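Local coordinates for ORF48 (Lactococcus phage TP901-1, PDB 3U6X), which probably forms a structural part of the phage baseplate, as the immunoglobulin-like region of its upper protein, packed against chains of another protein, at residues Phe2-Glu7 against Leu88-Ser93; Leu6-Asp9 against Gln13-Val16. One frame throughout, in Å; residues are numbered along the deposited sequence.

Contact 1: Phe2-Glu7 against Leu88-Ser93; sequences FKFVLE and LCFKMS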
ATOM      1  N   PHE V   2      21.120 -59.190  13.252  1.00 59.72           N
ATOM      2  CA  PHE V   2      19.781 -59.743  13.020  1.00 59.92           C
ATOM      3  C   PHE V   2      18.841 -58.830  13.817  1.00 62.17           C
ATOM      4  O   PHE V   2      17.878 -58.313  13.259  1.00 62.15           O
ATOM      5  CB  PHE V   2      19.713 -61.175  13.591  1.00 62.61           C
ATOM      6  CG  PHE V   2      18.429 -61.958  13.488  1.00 65.02           C
ATOM      7  CD1 PHE V   2      17.918 -62.319  12.251  1.00 70.05           C
ATOM      8  CD2 PHE V   2      17.847 -62.516  14.616  1.00 67.82           C
ATOM      9  CE1 PHE V   2      16.763 -63.107  12.149  1.00 71.73           C
ATOM     10  CE2 PHE V   2      16.724 -63.348  14.509  1.00 71.38           C
ATOM     11  CZ  PHE V   2      16.179 -63.619  13.279  1.00 70.23           C
ATOM     12  N   LYS V   3      19.171 -58.578  15.107  1.00 56.56           N
ATOM     13  CA  LYS V   3      18.427 -57.680  15.986  1.00 55.45           C
ATOM     14  C   LYS V   3      19.358 -56.546  16.421  1.00 56.75           C
ATOM     15  O   LYS V   3      20.383 -56.796  17.053  1.00 56.29           O
ATOM     16  CB  LYS V   3      17.845 -58.439  17.187  1.00 58.17           C
ATOM     17  CG  LYS V   3      16.585 -57.810  17.782  1.00 71.14           C
ATOM     18  CD  LYS V   3      15.726 -58.881  18.451  1.00 82.58           C
ATOM     19  CE  LYS V   3      14.427 -58.353  19.009  1.00 95.56           C
ATOM     20  NZ  LYS V   3      13.654 -59.440  19.664  1.00109.37           N
ATOM     21  N   PHE V   4      19.035 -55.309  15.995  1.00 50.99           N
ATOM     22  CA  PHE V   4      19.810 -54.093  16.255  1.00 49.37           C
ATOM     23  C   PHE V   4      18.942 -53.051  16.963  1.00 52.14           C
ATOM     24  O   PHE V   4      17.744 -52.957  16.693  1.00 52.10           O
ATOM     25  CB  PHE V   4      20.317 -53.510  14.929  1.00 50.51           C
ATOM     26  CG  PHE V   4      21.556 -52.661  15.037  1.00 51.25           C
ATOM     27  CD1 PHE V   4      22.822 -53.241  15.005  1.00 53.83           C
ATOM     28  CD2 PHE V   4      21.465 -51.279  15.126  1.00 52.77           C
ATOM     29  CE1 PHE V   4      23.977 -52.452  15.096  1.00 54.28           C
ATOM     30  CE2 PHE V   4      22.623 -50.489  15.218  1.00 55.33           C
ATOM     31  CZ  PHE V   4      23.868 -51.084  15.208  1.00 53.26           C
ATOM     32  N   VAL V   5      19.550 -52.254  17.850  1.00 46.90           N
ATOM     33  CA  VAL V   5      18.835 -51.246  18.636  1.00 45.72           C
ATOM     34  C   VAL V   5      19.275 -49.843  18.248  1.00 49.93           C
ATOM     35  O   VAL V   5      20.470 -49.532  18.274  1.00 49.97           O
ATOM     36  CB  VAL V   5      18.965 -51.451  20.181  1.00 48.48           C
ATOM     37  CG1 VAL V   5      18.155 -50.410  20.936  1.00 48.00           C
ATOM     38  CG2 VAL V   5      18.546 -52.845  20.630  1.00 47.97           C
ATOM     39  N   LEU V   6      18.302 -48.987  17.921  1.00 45.79           N
ATOM     40  CA  LEU V   6      18.566 -47.594  17.611  1.00 45.22           C
ATOM     41  C   LEU V   6      17.907 -46.722  18.653  1.00 49.93           C
ATOM     42  O   LEU V   6      16.675 -46.692  18.763  1.00 49.22           O
ATOM     43  CB  LEU V   6      18.079 -47.200  16.218  1.00 44.81           C
ATOM     44  CG  LEU V   6      18.595 -47.990  15.022  1.00 48.49           C
ATOM     45  CD1 LEU V   6      17.804 -47.615  13.775  1.00 48.51           C
ATOM     46  CD2 LEU V   6      20.086 -47.748  14.791  1.00 48.73           C
ATOM     47  N   GLU V   7      18.739 -46.046  19.455  1.00 47.32           N
ATOM     48  CA  GLU V   7      18.270 -45.113  20.474  1.00 47.11           C
ATOM     49  C   GLU V   7      18.017 -43.803  19.756  1.00 48.35           C
ATOM     50  O   GLU V   7      18.776 -43.450  18.853  1.00 47.58           O
ATOM     51  CB  GLU V   7      19.291 -44.971  21.618  1.00 48.83           C
ATOM     52  CG  GLU V   7      19.285 -46.152  22.586  1.00 59.85           C
ATOM     53  CD  GLU V   7      20.152 -46.070  23.835  1.00 84.00           C
ATOM     54  OE1 GLU V   7      20.296 -47.112  24.514  1.00 84.65           O
ATOM     55  OE2 GLU V   7      20.679 -44.974  24.144  1.00 77.34           O
ATOM     56  N   LEU V  88      25.896 -51.432   6.006  1.00 41.02           N
ATOM     57  CA  LEU V  88      24.522 -51.631   6.462  1.00 40.66           C
ATOM     58  C   LEU V  88      24.060 -50.221   6.955  1.00 45.61           C
ATOM     59  O   LEU V  88      24.605 -49.667   7.917  1.00 45.77           O
ATOM     60  CB  LEU V  88      24.431 -52.699   7.566  1.00 40.34           C
ATOM     61  CG  LEU V  88      23.017 -53.197   7.919  1.00 44.64           C
ATOM     62  CD1 LEU V  88      22.367 -53.965   6.742  1.00 44.05           C
ATOM     63  CD2 LEU V  88      23.053 -54.079   9.158  1.00 46.94           C
ATOM     64  N   CYS V  89      23.144 -49.606   6.198  1.00 42.03           N
ATOM     65  CA  CYS V  89      22.669 -48.239   6.408  1.00 41.65           C
ATOM     66  C   CYS V  89      21.300 -48.181   7.067  1.00 44.79           C
ATOM     67  O   CYS V  89      20.347 -48.790   6.575  1.00 43.85           O
ATOM     68  CB  CYS V  89      22.692 -47.500   5.072  1.00 42.14           C
ATOM     69  SG  CYS V  89      22.064 -45.805   5.119  1.00 46.02           S
ATOM     70  N   PHE V  90      21.196 -47.410   8.164  1.00 40.98           N
ATOM     71  CA  PHE V  90      19.954 -47.218   8.910  1.00 40.41           C
ATOM     72  C   PHE V  90      19.516 -45.778   8.741  1.00 44.68           C
ATOM     73  O   PHE V  90      20.256 -44.876   9.120  1.00 44.16           O
ATOM     74  CB  PHE V  90      20.135 -47.561  10.406  1.00 41.90           C
ATOM     75  CG  PHE V  90      20.483 -49.004  10.709  1.00 43.27           C
ATOM     76  CD1 PHE V  90      19.501 -49.906  11.105  1.00 45.45           C
ATOM     77  CD2 PHE V  90      21.800 -49.451  10.628  1.00 45.85           C
ATOM     78  CE1 PHE V  90      19.824 -51.233  11.387  1.00 46.75           C
ATOM     79  CE2 PHE V  90      22.129 -50.782  10.917  1.00 48.99           C
ATOM     80  CZ  PHE V  90      21.138 -51.666  11.301  1.00 46.86           C
ATOM     81  N   LYS V  91      18.344 -45.553   8.119  1.00 41.74           N
ATOM     82  CA  LYS V  91      17.823 -44.200   7.904  1.00 41.80           C
ATOM     83  C   LYS V  91      16.553 -44.028   8.698  1.00 48.28           C
ATOM     84  O   LYS V  91      15.593 -44.765   8.492  1.00 48.68           O
ATOM     85  CB  LYS V  91      17.577 -43.890   6.407  1.00 43.61           C
ATOM     86  CG  LYS V  91      18.830 -43.641   5.545  1.00 52.32           C
ATOM     87  CD  LYS V  91      19.497 -42.313   5.833  1.00 65.60           C
ATOM     88  CE  LYS V  91      20.169 -41.623   4.671  1.00 74.12           C
ATOM     89  NZ  LYS V  91      21.277 -42.400   4.074  1.00 81.59           N
ATOM     90  N   MET V  92      16.564 -43.101   9.649  1.00 46.09           N
ATOM     91  CA  MET V  92      15.400 -42.809  10.470  1.00 46.39           C
ATOM     92  C   MET V  92      14.638 -41.608   9.902  1.00 49.89           C
ATOM     93  O   MET V  92      15.228 -40.622   9.456  1.00 47.92           O
ATOM     94  CB  MET V  92      15.828 -42.544  11.913  1.00 49.36           C
ATOM     95  CG  MET V  92      14.666 -42.342  12.863  1.00 54.05           C
ATOM     96  SD  MET V  92      14.951 -43.123  14.450  1.00 59.85           S
ATOM     97  CE  MET V  92      16.062 -42.068  15.062  1.00 57.09           C
ATOM     98  N   SER V  93      13.322 -41.703   9.921  1.00 49.41           N
ATOM     99  CA  SER V  93      12.451 -40.631   9.475  1.00 51.00           C
ATOM    100  C   SER V  93      11.863 -39.947  10.707  1.00 58.23           C
ATOM    101  O   SER V  93      11.293 -40.625  11.573  1.00 58.55           O
ATOM    102  CB  SER V  93      11.325 -41.186   8.606  1.00 56.25           C
ATOM    103  OG  SER V  93      11.815 -41.756   7.403  1.00 70.15           O
TER

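Contact 2: Leu6-Asp9 against Gln13-Val16; sequences LEHD and QPEV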
ATOM      1  N   LEU V   6      18.302 -48.987  17.921  1.00 45.79           N
ATOM      2  CA  LEU V   6      18.566 -47.594  17.611  1.00 45.22           C
ATOM      3  C   LEU V   6      17.907 -46.722  18.653  1.00 49.93           C
ATOM      4  O   LEU V   6      16.675 -46.692  18.763  1.00 49.22           O
ATOM      5  CB  LEU V   6      18.079 -47.200  16.218  1.00 44.81           C
ATOM      6  CG  LEU V   6      18.595 -47.990  15.022  1.00 48.49           C
ATOM      7  CD1 LEU V   6      17.804 -47.615  13.775  1.00 48.51           C
ATOM      8  CD2 LEU V   6      20.086 -47.748  14.791  1.00 48.73           C
ATOM      9  N   GLU V   7      18.739 -46.046  19.455  1.00 47.32           N
ATOM     10  CA  GLU V   7      18.270 -45.113  20.474  1.00 47.11           C
ATOM     11  C   GLU V   7      18.017 -43.803  19.756  1.00 48.35           C
ATOM     12  O   GLU V   7      18.776 -43.450  18.853  1.00 47.58           O
ATOM     13  CB  GLU V   7      19.291 -44.971  21.618  1.00 48.83           C
ATOM     14  CG  GLU V   7      19.285 -46.152  22.586  1.00 59.85           C
ATOM     15  CD  GLU V   7      20.152 -46.070  23.835  1.00 84.00           C
ATOM     16  OE1 GLU V   7      20.296 -47.112  24.514  1.00 84.65           O
ATOM     17  OE2 GLU V   7      20.679 -44.974  24.144  1.00 77.34           O
ATOM     18  N   HIS V   8      16.915 -43.119  20.070  1.00 43.51           N
ATOM     19  CA  HIS V   8      16.575 -41.868  19.372  1.00 42.26           C
ATOM     20  C   HIS V   8      16.008 -40.732  20.239  1.00 49.79           C
ATOM     21  O   HIS V   8      15.789 -40.917  21.427  1.00 50.41           O
ATOM     22  CB  HIS V   8      15.659 -42.159  18.182  1.00 41.15           C
ATOM     23  CG  HIS V   8      14.350 -42.769  18.555  1.00 42.95           C
ATOM     24  ND1 HIS V   8      13.263 -41.987  18.880  1.00 44.40           N
ATOM     25  CD2 HIS V   8      14.000 -44.065  18.661  1.00 43.37           C
ATOM     26  CE1 HIS V   8      12.286 -42.827  19.188  1.00 42.73           C
ATOM     27  NE2 HIS V   8      12.676 -44.084  19.062  1.00 42.90           N
ATOM     28  N   ASP V   9      15.791 -39.547  19.644  1.00 48.03           N
ATOM     29  CA  ASP V   9      15.299 -38.363  20.369  1.00 48.37           C
ATOM     30  C   ASP V   9      13.781 -38.140  20.360  1.00 51.47           C
ATOM     31  O   ASP V   9      13.306 -37.201  21.004  1.00 51.48           O
ATOM     32  CB  ASP V   9      16.028 -37.091  19.901  1.00 50.75           C
ATOM     33  CG  ASP V   9      15.891 -36.713  18.427  1.00 67.23           C
ATOM     34  OD1 ASP V   9      16.620 -35.790  17.981  1.00 69.78           O
ATOM     35  OD2 ASP V   9      15.039 -37.319  17.724  1.00 72.01           O
ATOM     36  N   GLN V  13       7.232 -43.217  17.455  1.00 44.44           N
ATOM     37  CA  GLN V  13       7.714 -44.433  16.810  1.00 43.58           C
ATOM     38  C   GLN V  13       8.232 -44.114  15.415  1.00 47.20           C
ATOM     39  O   GLN V  13       7.528 -44.367  14.432  1.00 47.16           O
ATOM     40  CB  GLN V  13       6.625 -45.538  16.785  1.00 44.24           C
ATOM     41  CG  GLN V  13       6.168 -46.017  18.159  1.00 39.73           C
ATOM     42  CD  GLN V  13       5.184 -45.083  18.781  1.00 46.92           C
ATOM     43  OE1 GLN V  13       4.246 -44.610  18.135  1.00 42.85           O
ATOM     44  NE2 GLN V  13       5.416 -44.760  20.034  1.00 35.87           N
ATOM     45  N   PRO V  14       9.460 -43.557  15.299  1.00 43.11           N
ATOM     46  CA  PRO V  14       9.983 -43.195  13.975  1.00 43.22           C
ATOM     47  C   PRO V  14      10.197 -44.359  13.029  1.00 49.39           C
ATOM     48  O   PRO V  14      10.637 -45.417  13.459  1.00 49.39           O
ATOM     49  CB  PRO V  14      11.297 -42.483  14.298  1.00 44.50           C
ATOM     50  CG  PRO V  14      11.669 -42.948  15.607  1.00 48.33           C
ATOM     51  CD  PRO V  14      10.408 -43.162  16.354  1.00 44.12           C
ATOM     52  N   GLU V  15       9.836 -44.176  11.752  1.00 47.41           N
ATOM     53  CA  GLU V  15      10.019 -45.188  10.719  1.00 47.45           C
ATOM     54  C   GLU V  15      11.518 -45.350  10.446  1.00 49.52           C
ATOM     55  O   GLU V  15      12.264 -44.364  10.418  1.00 48.52           O
ATOM     56  CB  GLU V  15       9.301 -44.784   9.432  1.00 49.59           C
ATOM     57  CG  GLU V  15       8.240 -45.766   8.972  1.00 70.78           C
ATOM     58  CD  GLU V  15       8.693 -47.200   8.748  1.00109.50           C
ATOM     59  OE1 GLU V  15       8.419 -48.039   9.638  1.00116.82           O
ATOM     60  OE2 GLU V  15       9.290 -47.491   7.683  1.00107.45           O
ATOM     61  N   VAL V  16      11.955 -46.603  10.306  1.00 45.02           N
ATOM     62  CA  VAL V  16      13.349 -46.935  10.040  1.00 43.85           C
ATOM     63  C   VAL V  16      13.376 -47.747   8.750  1.00 44.83           C
ATOM     64  O   VAL V  16      12.567 -48.665   8.558  1.00 42.60           O
ATOM     65  CB  VAL V  16      14.029 -47.690  11.229  1.00 48.11           C
ATOM     66  CG1 VAL V  16      15.476 -48.064  10.911  1.00 47.73           C
ATOM     67  CG2 VAL V  16      13.979 -46.863  12.507  1.00 47.91           C
TER

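Contact 1: Phe2-Glu7 against Leu88-Ser93
Phe4 and Phe90 form an offset stack, the aromatic part of this buried contact. Their ring centroids are 4.8 Å apart and the planes are tilted by 21°, so the rings lie nearly flat on one another but slipped well off centre. Phe90 reaches in with the far end of its ring: CZ sits over one face of Phe4, toward the rim, 3.9 Å from Phe4 CD2. CE1 of Phe90 follows at 4.1 Å from the same Phe4 CD2. The slip puts ring carbons of one residue over the border of the other. Phe4 has CG anti to its own backbone N, though skewed (chi1 -155°), and its ring plane is turned nearly perpendicular to the plane of CA, CB and CG (chi2 86°), which presents one face to Phe90.

The aliphatic part belongs to Leu6, whose two methyls serve different rings. CD1 meets the root of the Phe90 side chain, 3.9 Å from Phe90 CD1 and 4.1 Å from Phe90 CB, approaching neither squarely over the face nor along the edge. CD2 turns back along its own strand and lies in the plane of the Phe4 ring, 3.8 Å from Phe4 CD2 at its edge. Leu6 therefore fills the corner beside the stack. No hydrogen bond joins the two segments; the contact is entirely apolar.

The backbones stay apart, with Leu6 CA and Phe90 CA 8.8 Å from each other, as expected of layers facing across a sandwich interior. Strand 3-8 is hydrogen-bonded to strands 56-60 and 97-102. Strand 86-92 lies between strands 78-83 and 16-22. Leu79 touches both phenylalanine rings, and Val18 of strand 16-22 also packs on Phe90.

Contact 2: Leu6-Asp9 against Gln13-Val16
The turn that carries the chain across the immunoglobulin-like sandwich, from strand 3-8 to strand 16-22, is closed here by a CH-pi contact and an aliphatic pair. They are in register along the connection: His8 with Pro14 near the turn, and Leu6 with Val16 further inside. No hydrogen bond links residues 6-9 to residues 13-16, and their backbones remain well separated, with 8.6 Å between His8 CA and Pro14 CA.

The outer pair makes the CH-pi contact. Pro14 CG lies 3.7 Å from the centroid of the His8 imidazole and only 10° off the ring normal, so this methylene is centred over the face and not at the rim. Pro14 CD covers the CE1-NE2 side, approaching His8 CE1 to 3.4 Å. The two side chains come at each other from opposite directions. His8 takes the less usual first torsion that places CG between the backbone N and the carbonyl carbon (chi1 62°), and this brings the ring broadside to the proline. Its ND1 accepts a hydrogen bond from the backbone N of Ser10 in the turn, which should limit rotation of the imidazole while the proline covers its face. Met92 touches both His8 and Pro14, Val57 packs on His8 and Val16, and Tyr52 OH is hydrogen-bonded to Pro14 O. Gln13, pointing away from residues 6-9, packs on Ile43 of the second subunit, and its NE2 is hydrogen-bonded to a polar side chain of another protein.

The inner pair is aliphatic. Leu6 CD1 approaches the fork of Val16 obliquely and lies unevenly between its branches: CG1 is 3.7 Å from Leu6 CD1, whereas CG2 stands at 4.1 Å.

Overall arrangement
The centres of the two contacts are about 8 Å apart, and both start from strand 3-8. Along the chain, strand 3-8 comes first, then residues 13-16 and, much later, strand 86-92. Leu6 belongs to both contacts. Contact 1 lies deep, about 5 Å from the centre of the chain; contact 2 lies about 12 Å out. They also meet directly, since Ser93 N probably hydrogen-bonds Glu15 O. In the antiparallel sheet, strands 16-22, 43-53 and 56-60 separate strand 86-92 from strand 3-8, so the sheet must curl for them to face each other, giving one apolar interior that continues up to the turn.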